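Local coordinates for neck and C-terminal motor domain of Kar3 (Candida glabrata, PDB 4GKR), which probably hydrolyses ATP to drive movement along microtubules, as a mitotic motor of the kinesin-14 family, at residues M64-G69 with N354-A359; E86-I91 with M124-D129; Q97-S102 with I136-S141; E165-L170 with T200-I205; G299-A304 with H314-N319. One frame throughout, in Å; residues are numbered along the deposited sequence.

Contact 1. Residues M64-G69 with N354-A359; sequences MTINRG and NSLRFA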
# COMPACT_ATOMS: atom_id res chain seq x y z
N MET A 64 -3.86 -9.94 18.65
CA MET A 64 -4.52 -8.87 19.40
C MET A 64 -5.94 -9.30 19.66
O MET A 64 -6.50 -10.09 18.91
CB MET A 64 -4.53 -7.54 18.64
CG MET A 64 -5.34 -7.55 17.35
SD MET A 64 -5.52 -5.99 16.45
CE MET A 64 -4.33 -4.92 17.26
N THR A 65 -6.53 -8.77 20.72
CA THR A 65 -7.93 -9.00 20.99
C THR A 65 -8.65 -7.67 21.01
O THR A 65 -8.07 -6.63 21.31
CB THR A 65 -8.15 -9.71 22.34
OG1 THR A 65 -7.74 -8.85 23.41
CG2 THR A 65 -7.37 -11.04 22.41
N ILE A 66 -9.93 -7.71 20.70
CA ILE A 66 -10.79 -6.57 20.89
C ILE A 66 -11.92 -6.96 21.82
O ILE A 66 -12.67 -7.90 21.53
CB ILE A 66 -11.37 -6.08 19.56
CG1 ILE A 66 -10.23 -5.59 18.67
CG2 ILE A 66 -12.38 -4.97 19.80
CD1 ILE A 66 -10.67 -5.28 17.26
N ASN A 67 -12.03 -6.26 22.96
CA ASN A 67 -13.16 -6.44 23.86
C ASN A 67 -14.35 -5.62 23.36
O ASN A 67 -14.34 -4.40 23.40
CB ASN A 67 -12.78 -6.06 25.30
N ARG A 68 -15.38 -6.31 22.87
CA ARG A 68 -16.53 -5.67 22.23
C ARG A 68 -17.47 -4.96 23.22
O ARG A 68 -18.43 -4.30 22.80
CB ARG A 68 -17.33 -6.71 21.44
CG ARG A 68 -18.26 -6.14 20.39
CD ARG A 68 -19.09 -7.27 19.82
NE ARG A 68 -18.93 -7.34 18.37
CZ ARG A 68 -18.92 -8.47 17.67
NH1 ARG A 68 -19.07 -9.64 18.28
NH2 ARG A 68 -18.77 -8.43 16.35
N GLY A 69 -17.20 -5.09 24.51
CA GLY A 69 -18.18 -4.69 25.52
C GLY A 69 -19.18 -5.83 25.64
O GLY A 69 -19.37 -6.61 24.69
N ASN A 354 -14.73 -4.44 11.42
CA ASN A 354 -14.85 -4.76 9.98
C ASN A 354 -13.50 -4.75 9.32
O ASN A 354 -13.16 -5.70 8.62
CB ASN A 354 -15.80 -3.80 9.27
CG ASN A 354 -17.12 -3.66 9.98
OD1 ASN A 354 -17.61 -2.55 10.16
ND2 ASN A 354 -17.69 -4.78 10.43
N SER A 355 -12.72 -3.72 9.58
CA SER A 355 -11.36 -3.65 9.07
C SER A 355 -10.54 -4.89 9.41
O SER A 355 -9.89 -5.45 8.54
CB SER A 355 -10.66 -2.40 9.58
OG SER A 355 -11.18 -1.27 8.92
N LEU A 356 -10.58 -5.32 10.67
CA LEU A 356 -9.81 -6.50 11.08
C LEU A 356 -10.30 -7.80 10.45
O LEU A 356 -9.50 -8.63 10.01
CB LEU A 356 -9.71 -6.63 12.60
CG LEU A 356 -9.07 -5.46 13.35
CD1 LEU A 356 -8.72 -5.94 14.74
CD2 LEU A 356 -7.83 -4.90 12.68
N ARG A 357 -11.61 -7.98 10.40
CA ARG A 357 -12.19 -9.16 9.77
C ARG A 357 -11.88 -9.20 8.28
O ARG A 357 -11.62 -10.28 7.72
CB ARG A 357 -13.69 -9.23 10.01
CG ARG A 357 -14.03 -9.49 11.47
CD ARG A 357 -15.46 -9.09 11.79
NE ARG A 357 -16.37 -10.22 11.71
CZ ARG A 357 -16.73 -10.98 12.75
NH1 ARG A 357 -16.26 -10.72 13.98
NH2 ARG A 357 -17.57 -11.99 12.56
N PHE A 358 -11.88 -8.04 7.63
CA PHE A 358 -11.48 -7.99 6.25
C PHE A 358 -10.02 -8.42 6.11
O PHE A 358 -9.72 -9.36 5.39
CB PHE A 358 -11.69 -6.59 5.67
CG PHE A 358 -11.24 -6.45 4.24
CD1 PHE A 358 -12.10 -6.76 3.17
CD2 PHE A 358 -9.95 -5.97 3.95
CE1 PHE A 358 -11.68 -6.60 1.85
CE2 PHE A 358 -9.53 -5.83 2.63
CZ PHE A 358 -10.39 -6.14 1.58
N ALA A 359 -9.12 -7.73 6.81
CA ALA A 359 -7.70 -8.08 6.79
C ALA A 359 -7.43 -9.56 7.05
O ALA A 359 -6.44 -10.09 6.54
CB ALA A 359 -6.96 -7.25 7.81
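The guanidinium groups of Arg-68 and Arg-357 meet at a slant, their planes 38° apart, with Arg-68 NH2 lying 4.1 Å from Arg-357 NH1. Both are solvent-exposed, at the outer side of a contact that joins two parts of the kinesin motor domain: a small three-stranded antiparallel sheet, of which strand 62-67 is the middle member, and helix 349-363 near the end of the fold. The two arginine side chains lie roughly perpendicular, no hydrogen bond links them, and two like charges at this distance would probably repel mildly. The apolar residues beneath would therefore supply most of the cohesion. Leu-356, which has the largest buried area of the contact, points at the strand and meets Met-64 and Ile-66, two residues on the same side of it. Around this cluster, Leu-356 also leans on Val-340 and Ile-342 of the central sheet and on Phe-76 of the adjoining strand 73-78. CG1 of Ile-66 sits beside the backbone N (chi1 -64°), and with chi2 at 172° the chain runs outward to the helix. One leucine methyl takes both partners: Leu-356 CD1 is 3.6 Å from Met-64 SD and 3.3 Å from Ile-66 CD1.

Contact 2. Residues E86-I91 with M124-D129; sequences ETNDEI and MLNPGD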
# COMPACT_ATOMS: atom_id res chain seq x y z
N GLU A 86 4.69 3.41 17.69
CA GLU A 86 5.54 3.14 16.53
C GLU A 86 5.43 4.22 15.45
O GLU A 86 4.33 4.62 15.04
CB GLU A 86 5.29 1.74 15.96
N THR A 87 6.60 4.69 15.00
CA THR A 87 6.75 5.81 14.08
C THR A 87 6.91 5.34 12.65
O THR A 87 7.30 4.19 12.41
CB THR A 87 8.04 6.59 14.40
OG1 THR A 87 9.19 5.77 14.15
CG2 THR A 87 8.04 7.04 15.84
N ASN A 88 6.64 6.23 11.70
CA ASN A 88 6.88 5.95 10.28
C ASN A 88 8.26 5.37 10.00
O ASN A 88 8.41 4.43 9.22
CB ASN A 88 6.64 7.19 9.43
CG ASN A 88 5.18 7.41 9.11
OD1 ASN A 88 4.31 6.65 9.52
ND2 ASN A 88 4.90 8.45 8.35
N ASP A 89 9.27 5.93 10.67
CA ASP A 89 10.64 5.45 10.49
C ASP A 89 10.84 4.02 10.95
O ASP A 89 11.52 3.24 10.29
CB ASP A 89 11.64 6.38 11.16
CG ASP A 89 11.83 7.68 10.39
OD1 ASP A 89 11.80 7.64 9.14
OD2 ASP A 89 11.98 8.74 11.05
N GLU A 90 10.24 3.66 12.08
CA GLU A 90 10.35 2.31 12.60
C GLU A 90 9.63 1.35 11.66
O GLU A 90 10.13 0.27 11.36
CB GLU A 90 9.80 2.22 14.04
N ILE A 91 8.48 1.78 11.18
CA ILE A 91 7.68 0.99 10.26
C ILE A 91 8.41 0.72 8.94
O ILE A 91 8.24 -0.34 8.35
CB ILE A 91 6.30 1.63 10.05
CG1 ILE A 91 5.41 1.24 11.24
CG2 ILE A 91 5.68 1.18 8.73
CD1 ILE A 91 4.02 1.83 11.20
N MET A 124 1.10 6.42 4.17
CA MET A 124 1.67 6.39 2.82
C MET A 124 2.42 7.66 2.40
O MET A 124 3.39 7.57 1.64
CB MET A 124 0.63 6.00 1.78
CG MET A 124 -0.07 4.68 2.08
SD MET A 124 1.02 3.23 2.04
CE MET A 124 1.45 3.18 0.30
N LEU A 125 1.99 8.83 2.89
CA LEU A 125 2.39 10.10 2.27
C LEU A 125 2.93 11.18 3.19
O LEU A 125 3.11 12.31 2.75
CB LEU A 125 1.22 10.70 1.50
CG LEU A 125 0.72 9.99 0.25
CD1 LEU A 125 -0.52 10.72 -0.30
CD2 LEU A 125 1.84 9.92 -0.80
N ASN A 126 3.19 10.86 4.45
CA ASN A 126 3.73 11.85 5.36
C ASN A 126 5.12 12.34 4.91
O ASN A 126 6.00 11.52 4.67
CB ASN A 126 3.80 11.26 6.76
CG ASN A 126 3.86 12.32 7.83
OD1 ASN A 126 4.75 12.30 8.68
ND2 ASN A 126 2.93 13.28 7.78
N PRO A 127 5.32 13.67 4.80
CA PRO A 127 6.59 14.18 4.25
C PRO A 127 7.84 13.60 4.92
O PRO A 127 8.01 13.70 6.13
CB PRO A 127 6.50 15.69 4.52
CG PRO A 127 5.04 15.97 4.58
CD PRO A 127 4.41 14.76 5.20
N GLY A 128 8.70 12.98 4.11
CA GLY A 128 9.95 12.37 4.59
C GLY A 128 9.79 11.01 5.26
O GLY A 128 10.63 10.13 5.08
N ASP A 129 8.72 10.84 6.03
CA ASP A 129 8.48 9.65 6.84
C ASP A 129 7.67 8.55 6.11
O ASP A 129 7.89 7.36 6.33
CB ASP A 129 7.76 10.07 8.13
CG ASP A 129 8.73 10.36 9.30
OD1 ASP A 129 9.29 9.40 9.88
OD2 ASP A 129 8.92 11.55 9.67
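Asn-88 and Asp-129 bring their backbones to 5.3 Å, CA to CA, where the first turn of helix 88-93 faces the loop that follows helix 120-125. That helix start is capped by Thr-87, whose OG1 accepts from Glu-90 N at 3.1 Å with an N-H...O angle of 158°. Asn-88 points at the loop, and the ND2 end of its amide lies against the CB atoms of two residues: Asn-88 ND2 is 3.3 Å from Asp-129 CB and 3.4 Å from Asn-126 CB. The amide planes of Asn-88 and Asn-126 stand 77° apart. Both polar atoms of the Asn-88 amide have their partners outside the two segments: OD1 accepts from Arg-35 NH1, and ND2 makes a weak bond to Tyr-122 O. Arg-35 and Tyr-122 both belong to the ADP pocket, which makes Asn-88 a second-shell residue that probably helps position them. At the more open end, the side chains of Asp-89 and Asp-129 run at a steep angle, their carboxylate planes 41° apart, with Asp-89 OD2 3.0 Å from Asp-129 OD1. No hydrogen bond joins the segments, which suggests that packing of Asn-88 supplies most cohesion, while the two carboxylates, if both charged, would probably repel.

Contact 3. Residues Q97-S102 with I136-S141; sequences QLIQSS and INHIFS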
# COMPACT_ATOMS: atom_id res chain seq x y z
N GLN A 97 12.99 -4.42 3.22
CA GLN A 97 13.34 -5.67 2.56
C GLN A 97 12.43 -5.96 1.37
O GLN A 97 12.91 -6.40 0.32
CB GLN A 97 13.35 -6.82 3.56
CG GLN A 97 13.27 -8.19 2.91
CD GLN A 97 14.16 -9.23 3.58
OE1 GLN A 97 14.83 -8.96 4.60
NE2 GLN A 97 14.17 -10.45 3.01
N LEU A 98 11.13 -5.71 1.53
CA LEU A 98 10.19 -5.86 0.44
C LEU A 98 10.52 -4.94 -0.74
O LEU A 98 10.51 -5.38 -1.90
CB LEU A 98 8.76 -5.64 0.94
CG LEU A 98 7.62 -5.64 -0.08
CD1 LEU A 98 7.34 -7.03 -0.61
CD2 LEU A 98 6.38 -5.06 0.57
N ILE A 99 10.82 -3.67 -0.46
CA ILE A 99 11.21 -2.71 -1.52
C ILE A 99 12.40 -3.19 -2.36
O ILE A 99 12.43 -3.01 -3.58
CB ILE A 99 11.56 -1.32 -0.93
CG1 ILE A 99 10.38 -0.75 -0.13
CG2 ILE A 99 11.89 -0.33 -2.05
CD1 ILE A 99 9.07 -0.72 -0.91
N GLN A 100 13.38 -3.80 -1.70
CA GLN A 100 14.60 -4.30 -2.35
C GLN A 100 14.31 -5.38 -3.41
O GLN A 100 15.17 -5.67 -4.24
CB GLN A 100 15.59 -4.81 -1.30
CG GLN A 100 16.02 -3.76 -0.29
CD GLN A 100 16.64 -4.37 0.96
OE1 GLN A 100 17.00 -5.56 0.98
NE2 GLN A 100 16.78 -3.56 2.02
N SER A 101 13.10 -5.93 -3.39
CA SER A 101 12.62 -6.93 -4.36
C SER A 101 12.62 -6.38 -5.76
O SER A 101 12.86 -7.13 -6.72
CB SER A 101 11.17 -7.32 -4.06
OG SER A 101 11.05 -8.23 -3.01
N SER A 102 12.29 -5.11 -5.91
CA SER A 102 12.11 -4.54 -7.22
C SER A 102 13.42 -4.46 -7.99
O SER A 102 13.43 -4.34 -9.22
CB SER A 102 11.44 -3.19 -7.12
OG SER A 102 12.04 -2.44 -6.08
N ILE A 136 11.05 5.89 -2.12
CA ILE A 136 11.84 6.58 -3.14
C ILE A 136 13.28 6.76 -2.65
O ILE A 136 14.24 6.44 -3.35
CB ILE A 136 11.21 7.91 -3.59
CG1 ILE A 136 10.06 7.63 -4.58
CG2 ILE A 136 12.24 8.82 -4.26
CD1 ILE A 136 8.98 8.70 -4.66
N ASN A 137 13.41 7.22 -1.42
CA ASN A 137 14.75 7.42 -0.85
C ASN A 137 15.57 6.14 -0.74
O ASN A 137 16.77 6.12 -1.04
CB ASN A 137 14.64 8.07 0.51
CG ASN A 137 15.83 8.93 0.82
OD1 ASN A 137 16.14 9.88 0.07
ND2 ASN A 137 16.54 8.60 1.90
N HIS A 138 14.92 5.07 -0.32
CA HIS A 138 15.56 3.79 -0.13
C HIS A 138 16.09 3.28 -1.43
O HIS A 138 17.21 2.76 -1.50
CB HIS A 138 14.57 2.81 0.48
CG HIS A 138 15.22 1.58 1.03
ND1 HIS A 138 15.87 1.58 2.21
CD2 HIS A 138 15.34 0.30 0.50
CE1 HIS A 138 16.38 0.34 2.44
NE2 HIS A 138 16.05 -0.44 1.39
N ILE A 139 15.29 3.44 -2.49
CA ILE A 139 15.65 2.99 -3.82
C ILE A 139 16.88 3.72 -4.36
O ILE A 139 17.71 3.10 -5.02
CB ILE A 139 14.46 3.11 -4.77
CG1 ILE A 139 13.53 1.93 -4.54
CG2 ILE A 139 14.89 3.14 -6.23
CD1 ILE A 139 12.13 2.23 -5.04
N PHE A 140 17.02 5.00 -4.06
CA PHE A 140 18.19 5.74 -4.51
C PHE A 140 19.48 5.24 -3.89
O PHE A 140 20.49 5.12 -4.58
CB PHE A 140 18.03 7.24 -4.30
CG PHE A 140 17.23 7.92 -5.37
CD1 PHE A 140 16.88 7.24 -6.54
CD2 PHE A 140 16.83 9.24 -5.24
CE1 PHE A 140 16.13 7.86 -7.53
CE2 PHE A 140 16.09 9.87 -6.23
CZ PHE A 140 15.73 9.18 -7.38
N SER A 141 19.45 4.96 -2.58
CA SER A 141 20.58 4.33 -1.90
C SER A 141 21.10 3.14 -2.65
O SER A 141 22.29 3.02 -2.91
CB SER A 141 20.16 3.85 -0.52
OG SER A 141 20.25 4.89 0.39
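His-138 has the largest share of the buried surface, and its imidazole is gripped at the edge by Gln-100. The hydrogen bond runs from Gln-100 NE2 to His-138 NE2, 3.3 Å long and nearly straight at 168°. Amide and ring are almost coplanar, and the donor approaches NE2 close to the ring plane, 9° out of it. As modelled, NE2 is the acceptor, consistent with a proton on ND1 if the ring is neutral. CG of His-138 lies anti to the backbone N (chi1 -166°), which swings the ring across to the glutamine. Beneath this polar pair, Ile-99 and Ile-139 cross at about a right angle. The methyl branch of Ile-99 does the touching: CG2 lies 3.7 Å from Ile-139 CG1 and 3.9 Å from Ile-139 CD1. Ile-99 CG2 also comes within 4.3 Å of His-138 CD2, joining the polar pair to the isoleucines. Phe-92 and Trp-142 add further rings round His-138, the former edge-to-face. The contact thus sets the short helix 96-99 beside helix 131-147, and both lean on the central sheet: Ile-99 rests on Ile-110 of strand 108-113, while Ile-139 rests on Leu-249 of strand 242-252.

Contact 4. Residues E165-L170 with T200-I205; sequences ENIVDL and TYITNI. With EDO (1,2-ethanediol), chain E.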
# COMPACT_ATOMS: atom_id res chain seq x y z
N GLU A 165 -14.31 4.91 -10.63
CA GLU A 165 -13.68 4.32 -11.80
C GLU A 165 -13.21 5.35 -12.83
O GLU A 165 -12.99 5.02 -13.99
CB GLU A 165 -14.56 3.20 -12.40
CG GLU A 165 -14.92 2.11 -11.39
CD GLU A 165 -14.95 0.69 -11.96
OE1 GLU A 165 -15.61 0.46 -13.01
OE2 GLU A 165 -14.34 -0.22 -11.35
N ASN A 166 -13.05 6.60 -12.40
CA ASN A 166 -12.38 7.60 -13.22
C ASN A 166 -10.98 7.91 -12.73
O ASN A 166 -10.76 8.23 -11.56
CB ASN A 166 -13.20 8.88 -13.33
CG ASN A 166 -14.37 8.72 -14.28
OD1 ASN A 166 -14.20 8.32 -15.45
ND2 ASN A 166 -15.57 9.02 -13.78
N ILE A 167 -10.04 7.81 -13.65
CA ILE A 167 -8.65 8.07 -13.40
C ILE A 167 -8.34 9.56 -13.60
O ILE A 167 -8.60 10.11 -14.65
CB ILE A 167 -7.78 7.17 -14.29
CG1 ILE A 167 -8.07 5.70 -13.96
CG2 ILE A 167 -6.30 7.53 -14.12
CD1 ILE A 167 -7.42 4.65 -14.84
N VAL A 168 -7.78 10.19 -12.57
CA VAL A 168 -7.29 11.57 -12.67
C VAL A 168 -5.79 11.64 -12.43
O VAL A 168 -5.29 11.05 -11.48
CB VAL A 168 -8.01 12.48 -11.65
CG1 VAL A 168 -7.36 13.86 -11.61
CG2 VAL A 168 -9.49 12.58 -12.00
N ASP A 169 -5.06 12.35 -13.28
CA ASP A 169 -3.61 12.47 -13.12
C ASP A 169 -3.20 13.60 -12.19
O ASP A 169 -3.43 14.77 -12.47
CB ASP A 169 -2.93 12.65 -14.48
CG ASP A 169 -1.40 12.71 -14.38
OD1 ASP A 169 -0.80 12.45 -13.28
OD2 ASP A 169 -0.78 13.00 -15.43
N LEU A 170 -2.53 13.23 -11.09
CA LEU A 170 -2.10 14.20 -10.08
C LEU A 170 -0.74 14.85 -10.37
O LEU A 170 -0.20 15.58 -9.54
CB LEU A 170 -2.08 13.54 -8.70
CG LEU A 170 -3.30 12.73 -8.29
CD1 LEU A 170 -3.03 11.98 -6.99
CD2 LEU A 170 -4.54 13.61 -8.18
N THR A 200 1.71 -2.82 -18.10
CA THR A 200 0.46 -2.07 -18.09
C THR A 200 0.71 -0.60 -18.38
O THR A 200 1.64 -0.01 -17.86
CB THR A 200 -0.26 -2.25 -16.74
OG1 THR A 200 -0.51 -3.65 -16.55
CG2 THR A 200 -1.60 -1.50 -16.72
N TYR A 201 -0.14 -0.01 -19.21
CA TYR A 201 -0.01 1.40 -19.57
C TYR A 201 -1.32 2.13 -19.34
O TYR A 201 -2.40 1.58 -19.61
CB TYR A 201 0.38 1.50 -21.04
CG TYR A 201 1.64 0.73 -21.35
CD1 TYR A 201 2.90 1.26 -21.04
CD2 TYR A 201 1.58 -0.55 -21.92
CE1 TYR A 201 4.06 0.56 -21.30
CE2 TYR A 201 2.74 -1.26 -22.19
CZ TYR A 201 3.98 -0.70 -21.88
OH TYR A 201 5.15 -1.38 -22.15
N ILE A 202 -1.24 3.35 -18.82
CA ILE A 202 -2.42 4.22 -18.80
C ILE A 202 -2.19 5.39 -19.75
O ILE A 202 -1.22 6.10 -19.62
CB ILE A 202 -2.72 4.76 -17.41
CG1 ILE A 202 -2.70 3.62 -16.40
CG2 ILE A 202 -4.07 5.46 -17.40
CD1 ILE A 202 -2.17 4.05 -15.06
N THR A 203 -3.09 5.57 -20.71
CA THR A 203 -2.92 6.59 -21.73
C THR A 203 -3.00 8.03 -21.21
O THR A 203 -3.79 8.35 -20.30
CB THR A 203 -3.92 6.39 -22.87
OG1 THR A 203 -5.25 6.61 -22.38
CG2 THR A 203 -3.81 4.99 -23.44
N ASN A 204 -2.18 8.90 -21.81
CA ASN A 204 -2.11 10.34 -21.51
C ASN A 204 -1.76 10.70 -20.06
O ASN A 204 -2.19 11.74 -19.54
CB ASN A 204 -3.41 11.04 -21.91
CG ASN A 204 -3.85 10.73 -23.33
OD1 ASN A 204 -3.10 10.91 -24.28
ND2 ASN A 204 -5.08 10.27 -23.47
N ILE A 205 -0.98 9.85 -19.40
CA ILE A 205 -0.59 10.11 -18.02
C ILE A 205 0.81 10.70 -18.05
O ILE A 205 1.66 10.20 -18.78
CB ILE A 205 -0.68 8.81 -17.18
CG1 ILE A 205 -2.15 8.47 -16.93
CG2 ILE A 205 -0.02 8.94 -15.83
CD1 ILE A 205 -2.92 9.47 -16.11
C1 EDO E . -13.38 2.54 -8.20
O1 EDO E . -13.30 3.62 -7.26
C2 EDO E . -11.97 2.09 -8.57
O2 EDO E . -11.95 0.74 -9.04
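Ile-167 and Asp-169 of the edge strand 166-169 meet Ile-202 and Ile-205 in a surface contact that is apolar and side-chain-mediated, joining the large mixed sheet of the motor domain to the small hairpin 191-194/199-202. No hydrogen bond crosses it, and the CA atoms of Ile-167 and Ile-202 are 9.1 Å apart, so the two strands are not paired. The separation narrows to 6.2 Å between the CA atoms of Asp-169 and Ile-205, because a type II turn from Ile-202 to Ile-205 brings the chain back toward the edge strand. Asn-204 takes the positive phi of 60° that this turn requires at its third position. Ile-205 then turns its CG1 branch to the strand, with CD1 lying 3.6 Å from Asp-169 CB. The methylene of the aspartate makes this contact, while its carboxylate is engaged by Thr-206 OG1 at OD2 and by Leu-171 N at OD1. Ile-167 fills the looser part, its CD1 being 4.3 Å from Ile-202 CG2 and its CG2 4.4 Å from Ile-205 CD1. Nearby, Glu-165 OE2 accepts a weak 3.5 Å bond from O2 of 1,2-ethanediol, probably from the crystallisation liquor. Ile-167 also touches Ile-191 of the hairpin and Lys-321 at the start of helix 321-326. Ile-202 reaches Ile-160 of strand 152-163 and Leu-325 of that helix, which places the cluster between hairpin, sheet edge and helix.

Contact 5. Residues G299-A304 with H314-N319; sequences GDVIHA and HIPFRN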
# COMPACT_ATOMS: atom_id res chain seq x y z
N GLY A 299 -10.52 -7.61 -2.19
CA GLY A 299 -10.53 -8.68 -1.19
C GLY A 299 -10.61 -10.05 -1.83
O GLY A 299 -9.81 -10.91 -1.54
N ASP A 300 -11.58 -10.23 -2.72
CA ASP A 300 -11.79 -11.48 -3.43
C ASP A 300 -10.57 -11.86 -4.27
O ASP A 300 -10.16 -13.02 -4.26
CB ASP A 300 -13.05 -11.40 -4.31
CG ASP A 300 -14.37 -11.45 -3.49
OD1 ASP A 300 -14.33 -11.75 -2.27
OD2 ASP A 300 -15.47 -11.18 -4.06
N VAL A 301 -10.00 -10.88 -4.97
CA VAL A 301 -8.78 -11.10 -5.77
C VAL A 301 -7.61 -11.60 -4.91
O VAL A 301 -7.04 -12.65 -5.21
CB VAL A 301 -8.39 -9.85 -6.63
CG1 VAL A 301 -6.93 -9.87 -7.04
CG2 VAL A 301 -9.24 -9.79 -7.88
N ILE A 302 -7.27 -10.88 -3.84
CA ILE A 302 -6.13 -11.24 -2.99
C ILE A 302 -6.32 -12.59 -2.30
O ILE A 302 -5.41 -13.42 -2.28
CB ILE A 302 -5.84 -10.16 -1.94
CG1 ILE A 302 -5.32 -8.89 -2.62
CG2 ILE A 302 -4.79 -10.65 -0.94
CD1 ILE A 302 -5.25 -7.71 -1.68
N HIS A 303 -7.49 -12.82 -1.73
CA HIS A 303 -7.76 -14.09 -1.09
C HIS A 303 -7.60 -15.22 -2.07
O HIS A 303 -7.01 -16.24 -1.75
CB HIS A 303 -9.16 -14.07 -0.48
CG HIS A 303 -9.69 -15.44 -0.10
ND1 HIS A 303 -9.30 -16.08 1.02
CD2 HIS A 303 -10.61 -16.27 -0.74
CE1 HIS A 303 -9.92 -17.27 1.09
NE2 HIS A 303 -10.73 -17.38 0.01
N ALA A 304 -8.08 -15.04 -3.29
CA ALA A 304 -8.03 -16.11 -4.28
C ALA A 304 -6.62 -16.31 -4.78
O ALA A 304 -6.28 -17.41 -5.19
CB ALA A 304 -8.99 -15.84 -5.43
N HIS A 314 -9.51 -19.39 -11.25
CA HIS A 314 -9.77 -18.18 -12.03
C HIS A 314 -10.06 -16.93 -11.24
O HIS A 314 -10.96 -16.88 -10.39
CB HIS A 314 -10.88 -18.42 -13.05
CG HIS A 314 -11.13 -17.23 -13.94
ND1 HIS A 314 -12.11 -16.34 -13.70
CD2 HIS A 314 -10.45 -16.77 -15.06
CE1 HIS A 314 -12.07 -15.37 -14.63
NE2 HIS A 314 -11.05 -15.64 -15.47
N ILE A 315 -9.30 -15.87 -11.56
CA ILE A 315 -9.32 -14.63 -10.80
C ILE A 315 -9.88 -13.45 -11.60
O ILE A 315 -9.27 -13.02 -12.56
CB ILE A 315 -7.91 -14.31 -10.29
CG1 ILE A 315 -7.39 -15.51 -9.49
CG2 ILE A 315 -7.91 -13.02 -9.48
CD1 ILE A 315 -5.90 -15.48 -9.25
N PRO A 316 -11.02 -12.89 -11.17
CA PRO A 316 -11.70 -11.86 -11.97
C PRO A 316 -11.11 -10.48 -11.71
O PRO A 316 -11.69 -9.66 -10.99
CB PRO A 316 -13.16 -11.95 -11.46
CG PRO A 316 -13.05 -12.55 -10.08
CD PRO A 316 -11.63 -12.99 -9.83
N PHE A 317 -9.93 -10.25 -12.27
CA PHE A 317 -9.26 -8.96 -12.22
C PHE A 317 -10.15 -7.87 -12.84
O PHE A 317 -10.30 -6.80 -12.28
CB PHE A 317 -7.92 -9.03 -12.97
CG PHE A 317 -6.86 -9.83 -12.26
CD1 PHE A 317 -6.18 -9.31 -11.16
CD2 PHE A 317 -6.53 -11.11 -12.70
CE1 PHE A 317 -5.21 -10.04 -10.51
CE2 PHE A 317 -5.55 -11.85 -12.05
CZ PHE A 317 -4.89 -11.31 -10.96
N ARG A 318 -10.78 -8.19 -13.97
CA ARG A 318 -11.58 -7.23 -14.71
C ARG A 318 -12.84 -6.72 -13.97
O ARG A 318 -13.44 -5.73 -14.37
CB ARG A 318 -11.97 -7.83 -16.05
CG ARG A 318 -13.04 -8.87 -15.92
CD ARG A 318 -13.27 -9.51 -17.27
NE ARG A 318 -14.42 -10.40 -17.28
CZ ARG A 318 -15.69 -9.99 -17.30
NH1 ARG A 318 -15.96 -8.68 -17.26
NH2 ARG A 318 -16.68 -10.88 -17.35
N ASN A 319 -13.24 -7.39 -12.90
CA ASN A 319 -14.42 -7.00 -12.14
C ASN A 319 -14.36 -5.60 -11.48
O ASN A 319 -15.39 -5.09 -11.06
CB ASN A 319 -14.79 -8.09 -11.12
CG ASN A 319 -15.65 -9.19 -11.73
OD1 ASN A 319 -15.54 -9.52 -12.92
ND2 ASN A 319 -16.53 -9.77 -10.91
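Val-301 and Ile-315 anchor an apolar contact between helix 291-306 and the loop that follows it, their CA atoms 6.2 Å apart. The aliphatic contacts come first: Val-301 CG2 is 3.8 Å from Ile-315 CG2, the two side chains set nearly square to each other, and Ala-304 CB lies 4.4 Å from Ile-315 CG1. Ile-315 thereby bridges helix positions one turn apart. Pro-316 borders the same valine methyl, with Val-301 CG2 4.4 Å from the proline CD. The aromatic contact belongs to the other methyl. Val-301 CG1, anti to the backbone N (chi1 159°), approaches Phe-317 CE1 at 3.9 Å. One face of that ring also receives Ile-315 CG2, 3.7 Å above its plane and offset toward the rim, so valine, isoleucine and phenylalanine form one cluster. Hydrogen bonds act within the loop and not across the contact: Phe-317 N donates to Ile-315 O at 2.9 Å, closing an inverse gamma turn centred on Pro-316. Phe-317 O then accepts from Thr-323 OG1, tying the turn to the next helix. This succession of helix 291-306, loop and helix 321-326 is characteristic of kinesin motor domains, where it forms much of the microtubule-binding face, as it probably does here.

All five contacts lie within one kinesin motor domain. Contact 2 is nearest the nucleotide: the side chain of Asn-88 is about 5 Å from ADP, against about 13 Å for Leu-356 in contact 1. Contacts 2 and 3 are neighbours, with centres 15 Å apart and nearest atoms about 6 Å apart. They tie together two pairs of helices that follow one another in the chain, and their segments alternate in sequence. Contacts 1 and 5 touch directly, Phe-358 CZ packing 3.8 Å from Gly-299 CA. Contacts 4 and 5 approach to about 5 Å between nearest atoms, whereas contacts 1 and 4, with centres 35 Å apart, lie on opposite sides of the chain's centre.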